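Local coordinates for protein probable AP endonuclease (African swine fever virus, PDB 6KI3) that probably cleaves the DNA backbone on the 5' side of abasic sites in repair, using three zinc ions, and also trims mismatched 3' ends as an exonuclease, at residues A[149-152]-A[153-156]; A[279-282]-A[283-286]; A[24-27]-A[28-31]. All blocks are in the same frame, centred on the assembly; numbering follows the deposited sequence.

Contact 1: A[149-152]-A[153-156]; sequences PHNK and HHTY. With nucleotides of chain D.
Asn151 reaches across the turn to both His154 and Tyr156. Its CB lies against the DNA backbone, 3.3 Å from O3' of DA12 of chain D. CG comes next and faces CB of His154. The torsion places CG between the backbone N and the carbonyl carbon (chi1 71°), which turns the amide toward the residues that follow. At the tip the two amide atoms part. OD1 accepts the backbone N-H of His154 at 3.3 Å; this donor stands above the carbonyl plane, well away from a lone pair. Lys157 NZ also donates to OD1, so two groups grip this oxygen. ND2 gives a hydrogen to Tyr156 O at 3.2 Å, close to the amide's own plane. Held at both atoms, the buried Asn151 amide can hardly rotate.

The two histidines carry the turn to the DNA of chain D. His153 NE2 donates to OP2 of DG14 at 2.7 Å, with an N-H...O angle of 163°. That oxygen lies in the plane of the ring, at its edge. One face of the same ring carries Lys152 CG, in a CH-pi contact 3.9 Å from the ring centroid. The Lys152 chain bends onward, and its NZ bonds to Gly232 O. His154 NE2 makes a weak bond of 3.0 Å to OP2 of DC13, again at the ring edge and bent to 124°. Positive charge on either ring would probably strengthen its hold on the phosphate.

The loop follows strand 143-147 and precedes helix 161-174. It is a beta-alpha loop of the TIM barrel that here binds phosphates of chain D, with the Asn151 side chain about 12 Å from a zinc ion of the active site.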
loop_
_atom_site.group_PDB
_atom_site.type_symbol
_atom_site.label_atom_id
_atom_site.label_comp_id
_atom_site.label_asym_id
_atom_site.label_seq_id
_atom_site.Cartn_x
_atom_site.Cartn_y
_atom_site.Cartn_z
ATOM N N PRO A 149 -10.732 0.166 -1.292
ATOM C CA PRO A 149 -11.284 0.339 0.057
ATOM C C PRO A 149 -12.052 -0.880 0.543
ATOM O O PRO A 149 -12.042 -1.933 -0.103
ATOM C CB PRO A 149 -12.207 1.549 -0.106
ATOM C CG PRO A 149 -12.698 1.425 -1.512
ATOM C CD PRO A 149 -11.559 0.829 -2.315
ATOM N N HIS A 150 -12.724 -0.740 1.682
ATOM C CA HIS A 150 -13.534 -1.810 2.245
ATOM C C HIS A 150 -14.841 -1.227 2.757
ATOM O O HIS A 150 -14.834 -0.268 3.535
ATOM C CB HIS A 150 -12.789 -2.531 3.378
ATOM C CG HIS A 150 -12.388 -1.631 4.505
ATOM N ND1 HIS A 150 -13.207 -1.385 5.586
ATOM C CD2 HIS A 150 -11.263 -0.908 4.713
ATOM C CE1 HIS A 150 -12.602 -0.552 6.413
ATOM N NE2 HIS A 150 -11.420 -0.249 5.908
ATOM N N ASN A 151 -15.958 -1.789 2.301
ATOM C CA ASN A 151 -17.266 -1.447 2.842
ATOM C C ASN A 151 -18.223 -2.591 2.539
ATOM O O ASN A 151 -17.893 -3.529 1.810
ATOM C CB ASN A 151 -17.791 -0.111 2.290
ATOM C CG ASN A 151 -18.209 -0.188 0.829
ATOM O OD1 ASN A 151 -19.196 -0.837 0.478
ATOM N ND2 ASN A 151 -17.468 0.502 -0.029
ATOM N N LYS A 152 -19.421 -2.497 3.111
ATOM C CA LYS A 152 -20.436 -3.531 2.968
ATOM C C LYS A 152 -21.697 -3.030 2.284
ATOM O O LYS A 152 -22.195 -3.681 1.359
ATOM C CB LYS A 152 -20.793 -4.109 4.347
ATOM C CG LYS A 152 -21.944 -5.099 4.318
ATOM C CD LYS A 152 -21.577 -6.391 5.023
ATOM C CE LYS A 152 -22.461 -7.535 4.560
ATOM N NZ LYS A 152 -21.804 -8.333 3.486
ATOM N N HIS A 153 -22.227 -1.884 2.708
ATOM C CA HIS A 153 -23.557 -1.454 2.299
ATOM C C HIS A 153 -23.559 -0.529 1.090
ATOM O O HIS A 153 -24.637 -0.235 0.560
ATOM C CB HIS A 153 -24.260 -0.756 3.467
ATOM C CG HIS A 153 -24.265 -1.557 4.731
ATOM N ND1 HIS A 153 -24.784 -2.833 4.801
ATOM C CD2 HIS A 153 -23.811 -1.267 5.973
ATOM C CE1 HIS A 153 -24.650 -3.293 6.032
ATOM N NE2 HIS A 153 -24.064 -2.363 6.763
ATOM N N HIS A 154 -22.400 -0.068 0.635
ATOM C CA HIS A 154 -22.341 0.889 -0.458
ATOM C C HIS A 154 -22.177 0.173 -1.793
ATOM O O HIS A 154 -21.612 -0.921 -1.871
ATOM C CB HIS A 154 -21.196 1.879 -0.243
ATOM C CG HIS A 154 -21.264 2.604 1.065
ATOM N ND1 HIS A 154 -21.420 3.971 1.151
ATOM C CD2 HIS A 154 -21.196 2.153 2.340
ATOM C CE1 HIS A 154 -21.446 4.331 2.423
ATOM N NE2 HIS A 154 -21.313 3.246 3.165
ATOM N N THR A 155 -22.684 0.810 -2.852
ATOM C CA THR A 155 -22.654 0.189 -4.173
ATOM C C THR A 155 -21.231 0.095 -4.711
ATOM O O THR A 155 -20.853 -0.920 -5.308
ATOM C CB THR A 155 -23.541 0.971 -5.143
ATOM O OG1 THR A 155 -24.871 1.057 -4.616
ATOM C CG2 THR A 155 -23.585 0.286 -6.502
ATOM N N TYR A 156 -20.426 1.134 -4.506
ATOM C CA TYR A 156 -19.080 1.204 -5.064
ATOM C C TYR A 156 -18.066 0.789 -4.004
ATOM O O TYR A 156 -17.881 1.486 -3.001
ATOM C CB TYR A 156 -18.784 2.603 -5.597
ATOM C CG TYR A 156 -19.254 2.793 -7.018
ATOM C CD1 TYR A 156 -18.553 2.231 -8.076
ATOM C CD2 TYR A 156 -20.402 3.519 -7.302
ATOM C CE1 TYR A 156 -18.977 2.391 -9.380
ATOM C CE2 TYR A 156 -20.835 3.686 -8.605
ATOM C CZ TYR A 156 -20.120 3.117 -9.639
ATOM O OH TYR A 156 -20.542 3.281 -10.939
ATOM P P DC D 13 -19.976 0.292 5.527
ATOM O OP1 DC D 13 -20.014 -0.883 4.635
ATOM O OP2 DC D 13 -21.014 1.339 5.400
ATOM O "O5'" DC D 13 -19.969 -0.211 7.046
ATOM C "C5'" DC D 13 -19.101 -1.266 7.438
ATOM C "C4'" DC D 13 -18.970 -1.328 8.950
ATOM O "O4'" DC D 13 -18.455 -0.075 9.441
ATOM C "C3'" DC D 13 -20.275 -1.518 9.698
ATOM O "O3'" DC D 13 -20.589 -2.906 9.778
ATOM C "C2'" DC D 13 -19.951 -0.940 11.077
ATOM C "C1'" DC D 13 -18.874 0.110 10.780
ATOM N N1 DC D 13 -19.345 1.516 10.949
ATOM C C2 DC D 13 -19.047 2.207 12.128
ATOM O O2 DC D 13 -18.397 1.636 13.013
ATOM N N3 DC D 13 -19.478 3.485 12.268
ATOM C C4 DC D 13 -20.176 4.065 11.289
ATOM N N4 DC D 13 -20.580 5.326 11.472
ATOM C C5 DC D 13 -20.490 3.376 10.081
ATOM C C6 DC D 13 -20.061 2.116 9.957
ATOM P P DA D 12 -18.213 6.517 4.185
ATOM O OP1 DA D 12 -18.325 6.676 2.719
ATOM O OP2 DA D 12 -19.184 7.187 5.079
ATOM O "O5'" DA D 12 -18.234 4.958 4.533
ATOM C "C5'" DA D 12 -17.109 4.140 4.223
ATOM C "C4'" DA D 12 -17.074 2.934 5.138
ATOM O "O4'" DA D 12 -16.400 3.294 6.372
ATOM C "C3'" DA D 12 -18.457 2.414 5.527
ATOM O "O3'" DA D 12 -18.550 1.011 5.350
ATOM C "C2'" DA D 12 -18.615 2.808 6.991
ATOM C "C1'" DA D 12 -17.181 2.915 7.482
ATOM N N9 DA D 12 -17.035 3.932 8.517
ATOM C C8 DA D 12 -17.356 5.255 8.410
ATOM N N7 DA D 12 -17.142 5.942 9.505
ATOM C C5 DA D 12 -16.655 5.003 10.397
ATOM C C6 DA D 12 -16.236 5.099 11.736
ATOM N N6 DA D 12 -16.248 6.241 12.429
ATOM N N1 DA D 12 -15.802 3.971 12.337
ATOM C C2 DA D 12 -15.790 2.831 11.639
ATOM N N3 DA D 12 -16.161 2.617 10.376
ATOM C C4 DA D 12 -16.585 3.755 9.805
ATOM P P DG D 14 -22.107 -3.383 10.008
ATOM O OP1 DG D 14 -22.161 -4.837 9.742
ATOM O OP2 DG D 14 -22.989 -2.462 9.259
ATOM O "O5'" DG D 14 -22.359 -3.131 11.567
ATOM C "C5'" DG D 14 -21.520 -3.750 12.533
ATOM C "C4'" DG D 14 -21.660 -3.066 13.881
ATOM O "O4'" DG D 14 -21.423 -1.647 13.728
ATOM C "C3'" DG D 14 -23.036 -3.211 14.532
ATOM O "O3'" DG D 14 -22.905 -3.798 15.817
ATOM C "C2'" DG D 14 -23.584 -1.780 14.610
ATOM C "C1'" DG D 14 -22.326 -0.926 14.525
ATOM N N9 DG D 14 -22.559 0.373 13.894
ATOM C C8 DG D 14 -23.002 0.598 12.613
ATOM N N7 DG D 14 -23.122 1.863 12.319
ATOM C C5 DG D 14 -22.733 2.521 13.477
ATOM C C6 DG D 14 -22.657 3.907 13.756
ATOM O O6 DG D 14 -22.928 4.856 13.007
ATOM N N1 DG D 14 -22.214 4.148 15.054
ATOM C C2 DG D 14 -21.887 3.174 15.967
ATOM N N2 DG D 14 -21.479 3.603 17.171
ATOM N N3 DG D 14 -21.953 1.871 15.720
ATOM C C4 DG D 14 -22.383 1.618 14.459
#

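Contact 2: A[279-282]-A[283-286]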
loop_
_atom_site.group_PDB
_atom_site.type_symbol
_atom_site.label_atom_id
_atom_site.label_comp_id
_atom_site.label_asym_id
_atom_site.label_seq_id
_atom_site.Cartn_x
_atom_site.Cartn_y
_atom_site.Cartn_z
ATOM N N LEU A 279 1.360 -4.532 15.547
ATOM C CA LEU A 279 1.373 -5.277 16.794
ATOM C C LEU A 279 1.717 -4.310 17.920
ATOM O O LEU A 279 2.206 -3.200 17.687
ATOM C CB LEU A 279 2.356 -6.463 16.730
ATOM C CG LEU A 279 1.843 -7.653 15.899
ATOM C CD1 LEU A 279 2.662 -8.923 16.091
ATOM C CD2 LEU A 279 0.386 -7.950 16.227
ATOM N N GLY A 280 1.435 -4.737 19.153
ATOM C CA GLY A 280 1.509 -3.835 20.290
ATOM C C GLY A 280 2.906 -3.371 20.645
ATOM O O GLY A 280 3.050 -2.355 21.334
ATOM N N SER A 281 3.934 -4.068 20.168
ATOM C CA SER A 281 5.294 -3.855 20.647
ATOM C C SER A 281 6.272 -4.394 19.608
ATOM O O SER A 281 5.887 -5.114 18.682
ATOM C CB SER A 281 5.517 -4.522 22.009
ATOM O OG SER A 281 5.730 -5.914 21.865
ATOM N N SER A 282 7.552 -4.053 19.788
ATOM C CA SER A 282 8.548 -4.345 18.762
ATOM C C SER A 282 8.724 -5.848 18.551
ATOM O O SER A 282 8.753 -6.322 17.411
ATOM C CB SER A 282 9.878 -3.691 19.131
ATOM O OG SER A 282 10.963 -4.365 18.522
ATOM N N MET A 283 8.859 -6.615 19.637
ATOM C CA MET A 283 9.243 -8.019 19.501
ATOM C C MET A 283 8.121 -8.858 18.899
ATOM O O MET A 283 8.383 -9.776 18.109
ATOM C CB MET A 283 9.672 -8.583 20.855
ATOM C CG MET A 283 10.064 -10.055 20.803
ATOM S SD MET A 283 11.044 -10.595 22.224
ATOM C CE MET A 283 10.656 -9.314 23.418
ATOM N N GLN A 284 6.870 -8.572 19.266
ATOM C CA GLN A 284 5.759 -9.255 18.614
ATOM C C GLN A 284 5.795 -9.012 17.112
ATOM O O GLN A 284 5.706 -9.955 16.317
ATOM C CB GLN A 284 4.417 -8.800 19.187
ATOM C CG GLN A 284 4.334 -8.666 20.686
ATOM C CD GLN A 284 3.128 -7.852 21.094
ATOM O OE1 GLN A 284 2.115 -8.391 21.546
ATOM N NE2 GLN A 284 3.217 -6.552 20.904
ATOM N N LEU A 285 5.936 -7.746 16.707
ATOM C CA LEU A 285 5.945 -7.401 15.289
ATOM C C LEU A 285 7.077 -8.100 14.551
ATOM O O LEU A 285 6.887 -8.601 13.437
ATOM C CB LEU A 285 6.057 -5.884 15.126
ATOM C CG LEU A 285 6.138 -5.361 13.694
ATOM C CD1 LEU A 285 4.885 -5.743 12.939
ATOM C CD2 LEU A 285 6.343 -3.854 13.667
ATOM N N GLN A 286 8.265 -8.146 15.156
ATOM C CA GLN A 286 9.408 -8.743 14.477
ATOM C C GLN A 286 9.243 -10.250 14.332
ATOM O O GLN A 286 9.598 -10.817 13.293
ATOM C CB GLN A 286 10.696 -8.396 15.223
ATOM C CG GLN A 286 11.021 -6.910 15.193
ATOM C CD GLN A 286 12.368 -6.586 15.804
ATOM O OE1 GLN A 286 13.357 -7.276 15.561
ATOM N NE2 GLN A 286 12.414 -5.526 16.602
#
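Gln284 and Leu279 meet where the chain turns into helix 282-300. Met283 comes first in the helical segment; its side chain heads away from the preceding loop. Gln284 instead bends back over it. CG lies anti to the carbonyl carbon (chi1 -43°), and the extended chain carries the amide to Ser281. There NE2 makes a weak hydrogen bond to OG of Ser281, 2.8 Å long and bent to 118°. NE2 also faces another donor, Ser281 N, at 2.7 Å, so the turn of the amide is doubtful. Lower on the same side chain, CB of Gln284 packs 3.6 Å from CD1 of Leu279.

Leu285 N donates to Ser281 O at 3.3 Å, an almost straight bond. Its CB faces CB of Leu279 at 4.1 Å, so the leucine before the helix lies against the first turn. Gln286 N follows with a 2.9 Å bond to Ser282 O. Its side chain also turns back, and NE2 reaches OG of Ser282 at 2.7 Å in another weak bond.

Ser281 holds the N-cap position, but its OG caps no backbone N-H. The loop comes from strand 272-275, and Arg14 binds its carbonyls at Leu279 and Gly280. Leu285 packs on Leu15 and Trp16 of helix 13-16.

Contact 3: A[24-27]-A[28-31]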
loop_
_atom_site.group_PDB
_atom_site.type_symbol
_atom_site.label_atom_id
_atom_site.label_comp_id
_atom_site.label_asym_id
_atom_site.label_seq_id
_atom_site.Cartn_x
_atom_site.Cartn_y
_atom_site.Cartn_z
ATOM N N THR A 24 15.401 13.290 13.277
ATOM C CA THR A 24 15.525 12.379 12.140
ATOM C C THR A 24 14.884 11.033 12.457
ATOM O O THR A 24 15.470 9.971 12.242
ATOM C CB THR A 24 16.990 12.183 11.757
ATOM O OG1 THR A 24 17.711 11.667 12.884
ATOM C CG2 THR A 24 17.617 13.501 11.322
ATOM N N CYS A 25 13.647 11.060 12.958
ATOM C CA CYS A 25 13.041 9.842 13.486
ATOM C C CYS A 25 12.594 8.886 12.384
ATOM O O CYS A 25 12.689 7.665 12.550
ATOM C CB CYS A 25 11.868 10.200 14.396
ATOM S SG CYS A 25 12.386 11.036 15.909
ATOM N N ILE A 26 12.100 9.409 11.260
ATOM C CA ILE A 26 11.638 8.532 10.186
ATOM C C ILE A 26 12.814 7.799 9.554
ATOM O O ILE A 26 12.776 6.577 9.363
ATOM C CB ILE A 26 10.843 9.328 9.136
ATOM C CG1 ILE A 26 9.626 9.995 9.779
ATOM C CG2 ILE A 26 10.419 8.416 7.991
ATOM C CD1 ILE A 26 8.792 10.805 8.810
ATOM N N THR A 27 13.876 8.536 9.217
ATOM C CA THR A 27 15.061 7.910 8.637
ATOM C C THR A 27 15.711 6.946 9.621
ATOM O O THR A 27 16.197 5.878 9.227
ATOM C CB THR A 27 16.059 8.982 8.200
ATOM O OG1 THR A 27 15.382 9.984 7.432
ATOM C CG2 THR A 27 17.164 8.367 7.356
ATOM N N ASN A 28 15.735 7.308 10.906
ATOM C CA ASN A 28 16.268 6.407 11.924
ATOM C C ASN A 28 15.461 5.116 11.993
ATOM O O ASN A 28 16.030 4.025 12.114
ATOM C CB ASN A 28 16.281 7.105 13.286
ATOM C CG ASN A 28 16.551 6.149 14.433
ATOM O OD1 ASN A 28 15.624 5.665 15.082
ATOM N ND2 ASN A 28 17.825 5.880 14.695
ATOM N N SER A 29 14.133 5.222 11.914
ATOM C CA SER A 29 13.293 4.030 11.940
ATOM C C SER A 29 13.544 3.153 10.720
ATOM O O SER A 29 13.618 1.924 10.833
ATOM C CB SER A 29 11.819 4.430 12.018
ATOM O OG SER A 29 11.434 5.179 10.878
ATOM N N ILE A 30 13.682 3.770 9.544
ATOM C CA ILE A 30 13.970 3.009 8.333
ATOM C C ILE A 30 15.344 2.355 8.427
ATOM O O ILE A 30 15.546 1.231 7.949
ATOM C CB ILE A 30 13.847 3.920 7.098
ATOM C CG1 ILE A 30 12.380 4.286 6.863
ATOM C CG2 ILE A 30 14.441 3.259 5.861
ATOM C CD1 ILE A 30 12.164 5.235 5.714
ATOM N N ALA A 31 16.303 3.037 9.056
ATOM C CA ALA A 31 17.626 2.450 9.252
ATOM C C ALA A 31 17.540 1.173 10.080
ATOM O O ALA A 31 18.138 0.150 9.729
ATOM C CB ALA A 31 18.556 3.464 9.917
#
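Ile26 O is approached by two groups from the next turn of the helix. The secure bond comes from Ile30 N, which donates to Ile26 O at 3.0 Å in the regular i to i+4 pattern. OG of Ser29 is placed 2.5 Å from Ile26 O, shorter than a normal hydrogen bond, so its exact length is doubtful. The hydroxyl gets there because OG stands between its own backbone N and carbonyl carbon (chi1 62°), folded back over the preceding turn. The buried serine thus probably turns its hydroxyl onto a carbonyl of its own helix.

The other backbone bonds keep the same spacing. Asn28 N binds Thr24 O at 3.0 Å and Ser29 N binds Cys25 O at 2.9 Å. Ala31 N closes the set on Thr27 O at 2.8 Å. Thr24 occupies the N-cap position, yet its side chain forms no capping bond.

Side chains add smaller contacts. CG1 of Ile30 passes 3.4 Å from Ile26 O, and its CD1 reaches CG2 of Ile26 at 4.3 Å. CB of Asn28 rests 3.2 Å from Thr24 O. The polar ends have partners beyond the segment: Asn28 OD1 takes the N-H of Asp18, and Thr27 OG1 bonds to Asp65. Asp65 also accepts Ile26 N, so one carboxylate ties down the start of the helix.

Cys25 is joined to Cys21 by a disulfide, which fastens the incoming loop to the first turn. Helix 25-39 packs on two neighbours. Thr27, Ile30 and Ala31 pack on helix 63-76, while Cys25 and Ser29 touch helix 13-16.

Contacts 1 and 3 lie on opposite sides of the chain's centre, with centres 36 Å apart. Contacts 1 and 2 have centres 31 Å apart and nearest atoms about 17 Å apart. Contacts 2 and 3 are closer neighbours: their centres are 17 Å apart and their nearest atoms about 9 Å. Helix 13-16 touches both of them. Contact 1 binds the DNA itself, whereas contact 2 comes within about 8 Å of it and contact 3 within about 6 Å. Contacts 1 and 2 stand back from the metals. The Asn151 side chain is about 12 Å from a zinc ion and that of Leu279 about 14 Å. In contact 3 the Ile26 side chain is about 11 Å from that of the zinc ligand His83.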